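Local structure of type-2 restriction enzyme AgeI (Thalassobius gelatinovorus, 5DWA) at residues D18-E23 / P59-S64; D65-V70 / L197-F202; D208-G213 / N241-P246. The protein recognises the double-stranded DNA sequence 5'-ACCGGT-3' and cleaves it after the first A, leaving 5'-phosphate ends. All blocks are in the same frame, centred on the assembly; numbering follows the deposited sequence.

Contact 1 (D18-E23 / P59-S64); sequences DNVSEE and PDANPS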
loop_
_atom_site.group_PDB
_atom_site.type_symbol
_atom_site.label_atom_id
_atom_site.label_comp_id
_atom_site.label_asym_id
_atom_site.label_seq_id
_atom_site.Cartn_x
_atom_site.Cartn_y
_atom_site.Cartn_z
ATOM N N ASP A 18 16.199 -19.042 -15.944
ATOM C CA ASP A 18 17.601 -19.432 -16.062
ATOM C C ASP A 18 18.094 -20.256 -14.883
ATOM O O ASP A 18 17.723 -20.000 -13.737
ATOM C CB ASP A 18 18.479 -18.188 -16.208
ATOM C CG ASP A 18 18.051 -17.306 -17.359
ATOM O OD1 ASP A 18 17.813 -17.843 -18.460
ATOM O OD2 ASP A 18 17.949 -16.077 -17.162
ATOM N N ASN A 19 18.941 -21.240 -15.183
ATOM C CA ASN A 19 19.563 -22.110 -14.182
ATOM C C ASN A 19 18.565 -22.853 -13.303
ATOM O O ASN A 19 18.813 -23.098 -12.121
ATOM C CB ASN A 19 20.536 -21.303 -13.323
ATOM C CG ASN A 19 21.746 -20.846 -14.113
ATOM O OD1 ASN A 19 22.561 -21.665 -14.545
ATOM N ND2 ASN A 19 21.854 -19.545 -14.335
ATOM N N VAL A 20 17.433 -23.208 -13.901
ATOM C CA VAL A 20 16.483 -24.127 -13.296
ATOM C C VAL A 20 16.116 -25.157 -14.346
ATOM O O VAL A 20 15.643 -24.802 -15.421
ATOM C CB VAL A 20 15.205 -23.420 -12.804
ATOM C CG1 VAL A 20 14.234 -24.432 -12.201
ATOM C CG2 VAL A 20 15.549 -22.336 -11.796
ATOM N N SER A 21 16.350 -26.426 -14.044
ATOM C CA SER A 21 15.978 -27.489 -14.966
ATOM C C SER A 21 14.550 -27.932 -14.689
ATOM O O SER A 21 14.001 -27.656 -13.617
ATOM C CB SER A 21 16.936 -28.674 -14.840
ATOM O OG SER A 21 16.782 -29.323 -13.594
ATOM N N GLU A 22 13.950 -28.630 -15.649
ATOM C CA GLU A 22 12.637 -29.226 -15.437
ATOM C C GLU A 22 12.635 -30.095 -14.183
ATOM O O GLU A 22 11.673 -30.094 -13.419
ATOM C CB GLU A 22 12.216 -30.059 -16.654
ATOM C CG GLU A 22 11.785 -29.244 -17.862
ATOM C CD GLU A 22 10.335 -28.792 -17.779
ATOM O OE1 GLU A 22 9.674 -29.080 -16.759
ATOM O OE2 GLU A 22 9.852 -28.156 -18.740
ATOM N N GLU A 23 13.725 -30.821 -13.962
ATOM C CA GLU A 23 13.807 -31.738 -12.829
ATOM C C GLU A 23 13.928 -30.992 -11.501
ATOM O O GLU A 23 13.336 -31.402 -10.504
ATOM C CB GLU A 23 14.986 -32.698 -13.003
ATOM C CG GLU A 23 15.082 -33.330 -14.386
ATOM C CD GLU A 23 16.090 -32.631 -15.277
ATOM O OE1 GLU A 23 17.302 -32.872 -15.103
ATOM O OE2 GLU A 23 15.668 -31.838 -16.146
ATOM N N PRO A 59 20.940 -22.924 -6.729
ATOM C CA PRO A 59 21.747 -21.826 -6.186
ATOM C C PRO A 59 22.198 -20.797 -7.221
ATOM O O PRO A 59 22.583 -19.691 -6.836
ATOM C CB PRO A 59 22.953 -22.549 -5.582
ATOM C CG PRO A 59 23.054 -23.830 -6.348
ATOM C CD PRO A 59 21.654 -24.215 -6.707
ATOM N N ASP A 60 22.157 -21.142 -8.505
ATOM C CA ASP A 60 22.586 -20.209 -9.539
ATOM C C ASP A 60 21.412 -19.473 -10.164
ATOM O O ASP A 60 21.596 -18.574 -10.987
ATOM C CB ASP A 60 23.380 -20.941 -10.619
ATOM C CG ASP A 60 24.690 -21.490 -10.097
ATOM O OD1 ASP A 60 25.257 -20.883 -9.163
ATOM O OD2 ASP A 60 25.151 -22.526 -10.618
ATOM N N ALA A 61 20.203 -19.857 -9.771
ATOM C CA ALA A 61 19.009 -19.221 -10.296
ATOM C C ALA A 61 18.829 -17.867 -9.631
ATOM O O ALA A 61 19.359 -17.628 -8.542
ATOM C CB ALA A 61 17.792 -20.095 -10.072
ATOM N N ASN A 62 18.094 -16.986 -10.292
ATOM C CA ASN A 62 17.746 -15.699 -9.720
ATOM C C ASN A 62 16.727 -15.920 -8.599
ATOM O O ASN A 62 15.608 -16.366 -8.847
ATOM C CB ASN A 62 17.199 -14.768 -10.813
ATOM C CG ASN A 62 16.935 -13.360 -10.315
ATOM O OD1 ASN A 62 16.782 -13.128 -9.113
ATOM N ND2 ASN A 62 16.886 -12.406 -11.243
ATOM N N PRO A 63 17.116 -15.607 -7.352
ATOM C CA PRO A 63 16.212 -15.866 -6.228
ATOM C C PRO A 63 14.872 -15.163 -6.409
ATOM O O PRO A 63 13.815 -15.722 -6.133
ATOM C CB PRO A 63 16.978 -15.298 -5.026
ATOM C CG PRO A 63 18.420 -15.358 -5.434
ATOM C CD PRO A 63 18.410 -15.061 -6.912
ATOM N N SER A 64 14.922 -13.942 -6.916
ATOM C CA SER A 64 13.699 -13.182 -7.143
ATOM C C SER A 64 12.791 -13.888 -8.155
ATOM O O SER A 64 11.567 -13.865 -8.010
ATOM C CB SER A 64 14.034 -11.769 -7.612
ATOM O OG SER A 64 12.884 -10.948 -7.646
HETATM O O HOH W 1 16.621 -17.746 -12.495
HETATM O O HOH W 2 20.802 -23.185 -10.047
HETATM O O HOH W 3 20.345 -17.323 -13.186
#
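N19 and A61 bring the two backbones within 4.9 Å, CA to CA, where the loops that lead into helices 22-36 and 63-78 pass each other, and the polar link between them runs largely through water. One water accepts from N62 N and donates to D18 O, and a second joins D60 N to N19 O in the same way. A third takes a hydrogen bond from N19 ND2, at 2.9 Å, and gives one to D60 O. Asparagine suits this place because it tolerates a left-handed backbone (phi 57°) better than most residues. With CG anti to its own carbonyl carbon (chi1 -68°), its carboxamide lies across the D60 side chain, N19 CG 3.9 Å from D60 CB, the amide and carboxylate planes 76° apart.

Behind the waters, A61 CB touches V20 CG2 at 3.6 Å and D18 O at 3.7 Å. A single methyl suits a place where the two backbones come this close, and both V20 and A61 rest on L66 of helix 63-78. N62 is the N-cap of that helix: its OD1 accepts from S64 N at 3.0 Å, with the donor lying above the carbonyl plane. S21 fills the corresponding position before helix 22-36. The chemistry implies that the starts of these two helices are joined by a small apolar patch and by water bridges between backbone groups that do not bond directly.

Contact 2 (D65-V70 / L197-F202); sequences DLWHHV and LDVKSF. With nucleotides of chain C; nucleotides of chain D.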
loop_
_atom_site.group_PDB
_atom_site.type_symbol
_atom_site.label_atom_id
_atom_site.label_comp_id
_atom_site.label_asym_id
_atom_site.label_seq_id
_atom_site.Cartn_x
_atom_site.Cartn_y
_atom_site.Cartn_z
ATOM N N ASP A 65 13.392 -14.525 -9.159
ATOM C CA ASP A 65 12.627 -15.295 -10.140
ATOM C C ASP A 65 12.045 -16.566 -9.527
ATOM O O ASP A 65 10.940 -16.970 -9.878
ATOM C CB ASP A 65 13.496 -15.658 -11.354
ATOM C CG ASP A 65 13.677 -14.499 -12.317
ATOM O OD1 ASP A 65 13.375 -13.347 -11.948
ATOM O OD2 ASP A 65 14.132 -14.745 -13.452
ATOM N N LEU A 66 12.768 -17.190 -8.598
ATOM C CA LEU A 66 12.223 -18.365 -7.933
ATOM C C LEU A 66 11.003 -17.977 -7.115
ATOM O O LEU A 66 10.022 -18.710 -7.051
ATOM C CB LEU A 66 13.260 -19.035 -7.036
ATOM C CG LEU A 66 14.436 -19.707 -7.743
ATOM C CD1 LEU A 66 15.439 -20.204 -6.724
ATOM C CD2 LEU A 66 13.929 -20.861 -8.603
ATOM N N TRP A 67 11.065 -16.816 -6.478
ATOM C CA TRP A 67 9.931 -16.350 -5.695
ATOM C C TRP A 67 8.748 -16.011 -6.593
ATOM O O TRP A 67 7.619 -16.433 -6.342
ATOM C CB TRP A 67 10.334 -15.126 -4.878
ATOM C CG TRP A 67 9.335 -14.650 -3.886
ATOM C CD1 TRP A 67 8.272 -13.824 -4.105
ATOM C CD2 TRP A 67 9.335 -14.949 -2.490
ATOM N NE1 TRP A 67 7.601 -13.591 -2.920
ATOM C CE2 TRP A 67 8.238 -14.273 -1.917
ATOM C CE3 TRP A 67 10.169 -15.717 -1.666
ATOM C CZ2 TRP A 67 7.948 -14.356 -0.544
ATOM C CZ3 TRP A 67 9.889 -15.785 -0.307
ATOM C CH2 TRP A 67 8.785 -15.103 0.241
ATOM N N HIS A 68 9.020 -15.231 -7.638
ATOM C CA HIS A 68 7.967 -14.637 -8.446
ATOM C C HIS A 68 7.423 -15.560 -9.524
ATOM O O HIS A 68 6.216 -15.577 -9.755
ATOM C CB HIS A 68 8.478 -13.343 -9.091
ATOM C CG HIS A 68 7.460 -12.641 -9.932
ATOM N ND1 HIS A 68 6.232 -12.251 -9.445
ATOM C CD2 HIS A 68 7.490 -12.261 -11.231
ATOM C CE1 HIS A 68 5.547 -11.663 -10.410
ATOM N NE2 HIS A 68 6.289 -11.656 -11.503
ATOM N N HIS A 69 8.302 -16.302 -10.197
ATOM C CA HIS A 69 7.866 -17.139 -11.317
ATOM C C HIS A 69 7.560 -18.571 -10.895
ATOM O O HIS A 69 6.888 -19.291 -11.633
ATOM C CB HIS A 69 8.915 -17.168 -12.446
ATOM C CG HIS A 69 9.050 -15.875 -13.188
ATOM N ND1 HIS A 69 7.968 -15.115 -13.570
ATOM C CD2 HIS A 69 10.147 -15.218 -13.637
ATOM C CE1 HIS A 69 8.387 -14.041 -14.211
ATOM N NE2 HIS A 69 9.708 -14.080 -14.267
ATOM N N VAL A 70 8.045 -18.993 -9.725
ATOM C CA VAL A 70 7.805 -20.370 -9.281
ATOM C C VAL A 70 6.859 -20.424 -8.085
ATOM O O VAL A 70 5.728 -20.878 -8.215
ATOM C CB VAL A 70 9.121 -21.099 -8.925
ATOM C CG1 VAL A 70 8.840 -22.539 -8.464
ATOM C CG2 VAL A 70 10.061 -21.084 -10.114
ATOM N N LEU A 197 13.532 -8.588 -2.396
ATOM C CA LEU A 197 13.646 -9.455 -3.558
ATOM C C LEU A 197 13.521 -8.636 -4.841
ATOM O O LEU A 197 13.741 -9.170 -5.937
ATOM C CB LEU A 197 12.584 -10.553 -3.521
ATOM C CG LEU A 197 12.724 -11.512 -2.341
ATOM C CD1 LEU A 197 11.647 -12.564 -2.419
ATOM C CD2 LEU A 197 14.103 -12.142 -2.341
ATOM N N ASP A 198 13.159 -7.360 -4.697
ATOM C CA ASP A 198 13.004 -6.428 -5.826
ATOM C C ASP A 198 12.219 -7.093 -6.955
ATOM O O ASP A 198 12.661 -7.117 -8.105
ATOM C CB ASP A 198 14.373 -5.944 -6.324
ATOM C CG ASP A 198 14.271 -4.774 -7.319
ATOM O OD1 ASP A 198 13.227 -4.087 -7.352
ATOM O OD2 ASP A 198 15.252 -4.536 -8.054
ATOM N N VAL A 199 11.073 -7.665 -6.606
ATOM C CA VAL A 199 10.213 -8.304 -7.595
ATOM C C VAL A 199 9.394 -7.279 -8.365
ATOM O O VAL A 199 8.665 -6.482 -7.768
ATOM C CB VAL A 199 9.243 -9.308 -6.946
ATOM C CG1 VAL A 199 8.190 -9.785 -7.971
ATOM C CG2 VAL A 199 9.997 -10.491 -6.371
ATOM N N LYS A 200 9.518 -7.302 -9.689
ATOM C CA LYS A 200 8.564 -6.632 -10.570
ATOM C C LYS A 200 8.741 -7.130 -11.982
ATOM O O LYS A 200 9.787 -6.922 -12.600
ATOM C CB LYS A 200 8.707 -5.108 -10.561
ATOM C CG LYS A 200 7.720 -4.376 -11.492
ATOM C CD LYS A 200 6.257 -4.618 -11.098
ATOM C CE LYS A 200 5.306 -3.759 -11.946
ATOM N NZ LYS A 200 3.873 -3.929 -11.541
ATOM N N SER A 201 7.717 -7.793 -12.496
ATOM C CA SER A 201 7.663 -8.122 -13.914
ATOM C C SER A 201 6.347 -7.610 -14.457
ATOM O O SER A 201 5.350 -7.560 -13.740
ATOM C CB SER A 201 7.801 -9.624 -14.153
ATOM O OG SER A 201 6.563 -10.285 -13.960
ATOM N N PHE A 202 6.344 -7.229 -15.728
ATOM C CA PHE A 202 5.140 -6.747 -16.362
ATOM C C PHE A 202 4.600 -7.905 -17.186
ATOM O O PHE A 202 5.254 -8.360 -18.121
ATOM C CB PHE A 202 5.423 -5.510 -17.214
ATOM C CG PHE A 202 5.778 -4.296 -16.408
ATOM C CD1 PHE A 202 4.812 -3.359 -16.086
ATOM C CD2 PHE A 202 7.073 -4.095 -15.952
ATOM C CE1 PHE A 202 5.129 -2.232 -15.346
ATOM C CE2 PHE A 202 7.397 -2.970 -15.209
ATOM C CZ PHE A 202 6.427 -2.040 -14.908
ATOM P P DT C 9 -3.752 -7.523 -15.584
ATOM O OP1 DT C 9 -5.036 -8.152 -15.943
ATOM O OP2 DT C 9 -2.552 -7.719 -16.433
ATOM O "O5'" DT C 9 -4.010 -5.968 -15.400
ATOM C "C5'" DT C 9 -4.974 -5.535 -14.477
ATOM C "C4'" DT C 9 -4.833 -4.054 -14.247
ATOM O "O4'" DT C 9 -3.532 -3.776 -13.719
ATOM C "C3'" DT C 9 -4.958 -3.183 -15.497
ATOM O "O3'" DT C 9 -6.147 -2.433 -15.385
ATOM C "C2'" DT C 9 -3.684 -2.298 -15.481
ATOM C "C1'" DT C 9 -3.203 -2.462 -14.053
ATOM N N1 DT C 9 -1.747 -2.338 -13.837
ATOM C C2 DT C 9 -1.283 -1.356 -13.006
ATOM O O2 DT C 9 -2.009 -0.518 -12.499
ATOM N N3 DT C 9 0.068 -1.377 -12.799
ATOM C C4 DT C 9 0.977 -2.284 -13.311
ATOM O O4 DT C 9 2.175 -2.227 -13.060
ATOM C C5 DT C 9 0.421 -3.301 -14.167
ATOM C C7 DT C 9 1.312 -4.335 -14.792
ATOM C C6 DT C 9 -0.900 -3.290 -14.371
ATOM P P DG C 8 1.382 -9.415 -11.124
ATOM O OP1 DG C 8 1.360 -10.879 -10.879
ATOM O OP2 DG C 8 2.632 -8.788 -11.612
ATOM O "O5'" DG C 8 0.192 -9.099 -12.118
ATOM C "C5'" DG C 8 -1.112 -9.562 -11.776
ATOM C "C4'" DG C 8 -2.171 -8.554 -12.175
ATOM O "O4'" DG C 8 -2.059 -7.358 -11.359
ATOM C "C3'" DG C 8 -2.103 -8.098 -13.613
ATOM O "O3'" DG C 8 -3.432 -8.000 -14.085
ATOM C "C2'" DG C 8 -1.383 -6.732 -13.523
ATOM C "C1'" DG C 8 -1.853 -6.206 -12.183
ATOM N N9 DG C 8 -0.891 -5.373 -11.471
ATOM C C8 DG C 8 0.453 -5.606 -11.306
ATOM N N7 DG C 8 1.046 -4.710 -10.544
ATOM C C5 DG C 8 0.012 -3.875 -10.148
ATOM C C6 DG C 8 0.034 -2.733 -9.324
ATOM O O6 DG C 8 0.999 -2.249 -8.731
ATOM N N1 DG C 8 -1.228 -2.159 -9.189
ATOM C C2 DG C 8 -2.377 -2.632 -9.780
ATOM N N2 DG C 8 -3.520 -1.949 -9.533
ATOM N N3 DG C 8 -2.405 -3.701 -10.560
ATOM C C4 DG C 8 -1.182 -4.264 -10.704
ATOM P P DC D 2 10.287 3.537 -17.799
ATOM O OP1 DC D 2 11.572 4.258 -17.971
ATOM O OP2 DC D 2 10.199 2.084 -18.059
ATOM O "O5'" DC D 2 9.774 3.827 -16.308
ATOM C "C5'" DC D 2 10.106 5.047 -15.663
ATOM C "C4'" DC D 2 9.165 5.322 -14.506
ATOM O "O4'" DC D 2 7.799 5.038 -14.904
ATOM C "C3'" DC D 2 9.377 4.479 -13.258
ATOM O "O3'" DC D 2 8.749 5.154 -12.213
ATOM C "C2'" DC D 2 8.582 3.232 -13.620
ATOM C "C1'" DC D 2 7.337 3.898 -14.195
ATOM N N1 DC D 2 6.533 3.058 -15.130
ATOM C C2 DC D 2 5.238 3.469 -15.444
ATOM O O2 DC D 2 4.807 4.513 -14.937
ATOM N N3 DC D 2 4.496 2.722 -16.300
ATOM C C4 DC D 2 5.006 1.608 -16.823
ATOM N N4 DC D 2 4.233 0.903 -17.660
ATOM C C5 DC D 2 6.331 1.168 -16.515
ATOM C C6 DC D 2 7.053 1.917 -15.670
#
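The indole of W67 and the imidazole of H68 each turn one face to the loop 197-202 and receive a methyl there. L197 CD1 sits over the five-membered ring of W67, 3.6 Å from its centroid and 25° off the normal, with the two side chains crossing at about a right angle. V199 CG1 lies over a face of the H68 ring, 3.8 Å from its centroid, the side chains meeting at a slant; methyl-bearing residues suit flat rings in such CH-pi contacts. H68 has CG anti to the backbone N (chi1 -179°), which carries the imidazole out from the helix between V199 and S201. S201 OG meets the ring edge in its plane, hydrogen-bonded to H68 NE2 at 2.8 Å in this conformer; a second conformer of S201 makes the bond's permanence doubtful.

K200 points the other way, toward DNA. Its NZ donates to O4 of DT9 of chain C at 2.8 Å, and F202 CZ packs 3.6 Å from C5 of DC2 of chain D. This loop after strand 191-196, in the BsaWI-family region of the PD-(D/E)XK nuclease, thus has two chemistries: methyls and a hydroxyl against helix 63-78, a cation and a ring toward the bases.

Contact 3 (D208-G213 / N241-P246); sequences DLVNRG and NLRTSP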
loop_
_atom_site.group_PDB
_atom_site.type_symbol
_atom_site.label_atom_id
_atom_site.label_comp_id
_atom_site.label_asym_id
_atom_site.label_seq_id
_atom_site.Cartn_x
_atom_site.Cartn_y
_atom_site.Cartn_z
ATOM N N ASP A 208 6.924 -8.107 -20.916
ATOM C CA ASP A 208 7.471 -9.384 -21.365
ATOM C C ASP A 208 7.790 -10.362 -20.235
ATOM O O ASP A 208 8.542 -11.315 -20.435
ATOM C CB ASP A 208 8.732 -9.138 -22.206
ATOM C CG ASP A 208 9.882 -8.536 -21.402
ATOM O OD1 ASP A 208 9.719 -8.275 -20.188
ATOM O OD2 ASP A 208 10.955 -8.318 -22.001
ATOM N N LEU A 209 7.233 -10.101 -19.051
ATOM C CA LEU A 209 7.372 -10.967 -17.868
ATOM C C LEU A 209 8.784 -11.087 -17.296
ATOM O O LEU A 209 8.988 -11.798 -16.318
ATOM C CB LEU A 209 6.857 -12.382 -18.161
ATOM C CG LEU A 209 5.355 -12.626 -18.004
ATOM C CD1 LEU A 209 4.966 -13.935 -18.684
ATOM C CD2 LEU A 209 4.941 -12.645 -16.534
ATOM N N VAL A 210 9.755 -10.402 -17.884
ATOM C CA VAL A 210 11.102 -10.442 -17.339
ATOM C C VAL A 210 11.140 -9.619 -16.051
ATOM O O VAL A 210 10.728 -8.465 -16.019
ATOM C CB VAL A 210 12.143 -9.929 -18.353
ATOM C CG1 VAL A 210 13.543 -10.012 -17.771
ATOM C CG2 VAL A 210 12.060 -10.760 -19.635
ATOM N N ASN A 211 11.639 -10.236 -14.991
ATOM C CA ASN A 211 11.593 -9.662 -13.655
ATOM C C ASN A 211 12.759 -8.705 -13.394
ATOM O O ASN A 211 13.756 -9.068 -12.763
ATOM C CB ASN A 211 11.553 -10.822 -12.665
ATOM C CG ASN A 211 11.596 -10.386 -11.218
ATOM O OD1 ASN A 211 11.195 -9.278 -10.869
ATOM N ND2 ASN A 211 12.073 -11.277 -10.365
ATOM N N ARG A 212 12.614 -7.478 -13.886
ATOM C CA ARG A 212 13.704 -6.516 -13.872
ATOM C C ARG A 212 13.754 -5.692 -12.591
ATOM O O ARG A 212 14.712 -4.962 -12.361
ATOM C CB ARG A 212 13.597 -5.582 -15.083
ATOM C CG ARG A 212 13.696 -6.326 -16.396
ATOM C CD ARG A 212 13.766 -5.381 -17.578
ATOM N NE ARG A 212 13.976 -6.142 -18.805
ATOM C CZ ARG A 212 12.995 -6.680 -19.523
ATOM N NH1 ARG A 212 11.731 -6.518 -19.156
ATOM N NH2 ARG A 212 13.276 -7.376 -20.618
ATOM N N GLY A 213 12.720 -5.796 -11.763
ATOM C CA GLY A 213 12.692 -5.009 -10.538
ATOM C C GLY A 213 12.391 -3.535 -10.765
ATOM O O GLY A 213 12.043 -3.122 -11.872
ATOM N N ASN A 241 17.439 -9.861 -6.280
ATOM C CA ASN A 241 17.166 -9.971 -7.703
ATOM C C ASN A 241 18.484 -9.791 -8.429
ATOM O O ASN A 241 19.046 -8.700 -8.406
ATOM C CB ASN A 241 16.151 -8.916 -8.149
ATOM C CG ASN A 241 15.677 -9.120 -9.576
ATOM O OD1 ASN A 241 16.388 -9.688 -10.402
ATOM N ND2 ASN A 241 14.463 -8.658 -9.870
ATOM N N LEU A 242 18.981 -10.848 -9.073
ATOM C CA LEU A 242 20.263 -10.754 -9.770
ATOM C C LEU A 242 20.272 -9.690 -10.881
ATOM O O LEU A 242 21.341 -9.286 -11.333
ATOM C CB LEU A 242 20.654 -12.112 -10.351
ATOM C CG LEU A 242 20.785 -13.243 -9.331
ATOM C CD1 LEU A 242 21.266 -14.535 -10.006
ATOM C CD2 LEU A 242 21.713 -12.831 -8.193
ATOM N N ARG A 243 19.092 -9.236 -11.311
ATOM C CA ARG A 243 18.994 -8.171 -12.319
ATOM C C ARG A 243 19.077 -6.756 -11.758
ATOM O O ARG A 243 19.230 -5.797 -12.516
ATOM C CB ARG A 243 17.695 -8.304 -13.112
ATOM C CG ARG A 243 17.641 -9.559 -13.947
ATOM C CD ARG A 243 16.484 -9.523 -14.927
ATOM N NE ARG A 243 16.247 -10.865 -15.431
ATOM C CZ ARG A 243 15.598 -11.804 -14.747
ATOM N NH1 ARG A 243 15.103 -11.532 -13.540
ATOM N NH2 ARG A 243 15.441 -13.015 -15.257
ATOM N N THR A 244 18.973 -6.616 -10.437
ATOM C CA THR A 244 19.125 -5.314 -9.813
ATOM C C THR A 244 20.523 -4.787 -10.102
ATOM O O THR A 244 21.502 -5.519 -9.963
ATOM C CB THR A 244 18.914 -5.378 -8.281
ATOM O OG1 THR A 244 17.618 -5.922 -7.988
ATOM C CG2 THR A 244 19.046 -3.993 -7.663
ATOM N N SER A 245 20.613 -3.529 -10.523
ATOM C CA SER A 245 21.916 -2.914 -10.729
ATOM C C SER A 245 22.469 -2.436 -9.398
ATOM O O SER A 245 21.812 -1.676 -8.693
ATOM C CB SER A 245 21.826 -1.749 -11.712
ATOM O OG SER A 245 21.434 -2.207 -12.993
ATOM N N PRO A 246 23.678 -2.888 -9.050
ATOM C CA PRO A 246 24.293 -2.402 -7.814
ATOM C C PRO A 246 24.688 -0.940 -7.926
ATOM O O PRO A 246 24.803 -0.395 -9.024
ATOM C CB PRO A 246 25.526 -3.295 -7.656
ATOM C CG PRO A 246 25.818 -3.789 -9.032
ATOM C CD PRO A 246 24.487 -3.934 -9.697
HETATM O O HOH W 4 16.882 -4.452 -13.878
#
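A type I beta turn from N241 to T244, opened by an Asx turn, is joined here to the loop 208-213 through the side chains of N241 and R243, which converge on one carbonyl, N211 O. N241 ND2 donates to it over 3.0 Å in a nearly straight bond (168°), with the oxygen in the plane of the N241 amide but the donor above the carbonyl plane of N211. R243 NH1 reaches the same oxygen at 2.9 Å, in a weak, bent bond. Asparagine suits its post because its two ends do different work: OD1 accepts from R243 N at 2.9 Å, closing the Asx turn, and from N62 ND2, while ND2 also serves D198 O. With an alanine at this position N211 O would probably lose its straighter bond, leaving the weak one from R243, and R243 N, N62 ND2 and D198 O would each lose a partner.

R243 is extended from CG to NE (chi3 -164°), long enough to pass N211 and form a salt bridge with D65 through NH2. V210 CG1 lies over one face of its guanidinium, 3.7 Å from NE. The N211 side chain turns elsewhere, its OD1 accepting from K200 N and its ND2 donating to D65 and S64. R212 grips the D208 carboxylate end-on in a salt bridge, NH1 to OD1 and NH2 to OD2, each oxygen using its syn lone pair. D208 OD1 also takes V210 N at 3.1 Å. One water donates to both R212 O and R243 O. G213 follows with a positive phi (74°), which glycine adopts easily. Side-chain oxygens binding main-chain N-H groups are the mark of the Asx turns at D208 and N241, which, with an inverse gamma turn centred on N211, shape these loops after strands 191-196 and 236-239 of the central sheet.

Contact 2 is wholly buried, whereas contacts 1 and 3 lie partly at the surface, and their chemistry follows: ring-and-methyl packing with one imidazole-hydroxyl pair in contact 2, bridging waters in contact 1, and asparagine and arginine side chains bonded to loop carbonyls and carboxylates in contact 3. Contacts 1 and 2 share helix 63-78, the first at its start and the second just beyond. Contacts 2 and 3 both use the long loop between strand 191-196 and helix 223-230. S64 ties all three together, its OG probably hydrogen-bonded to L197 O and to N211 ND2. Contact 2 alone reaches the bases; the nearest atoms of contacts 1 and 3 stay about 8 and 7 Å from the DNA.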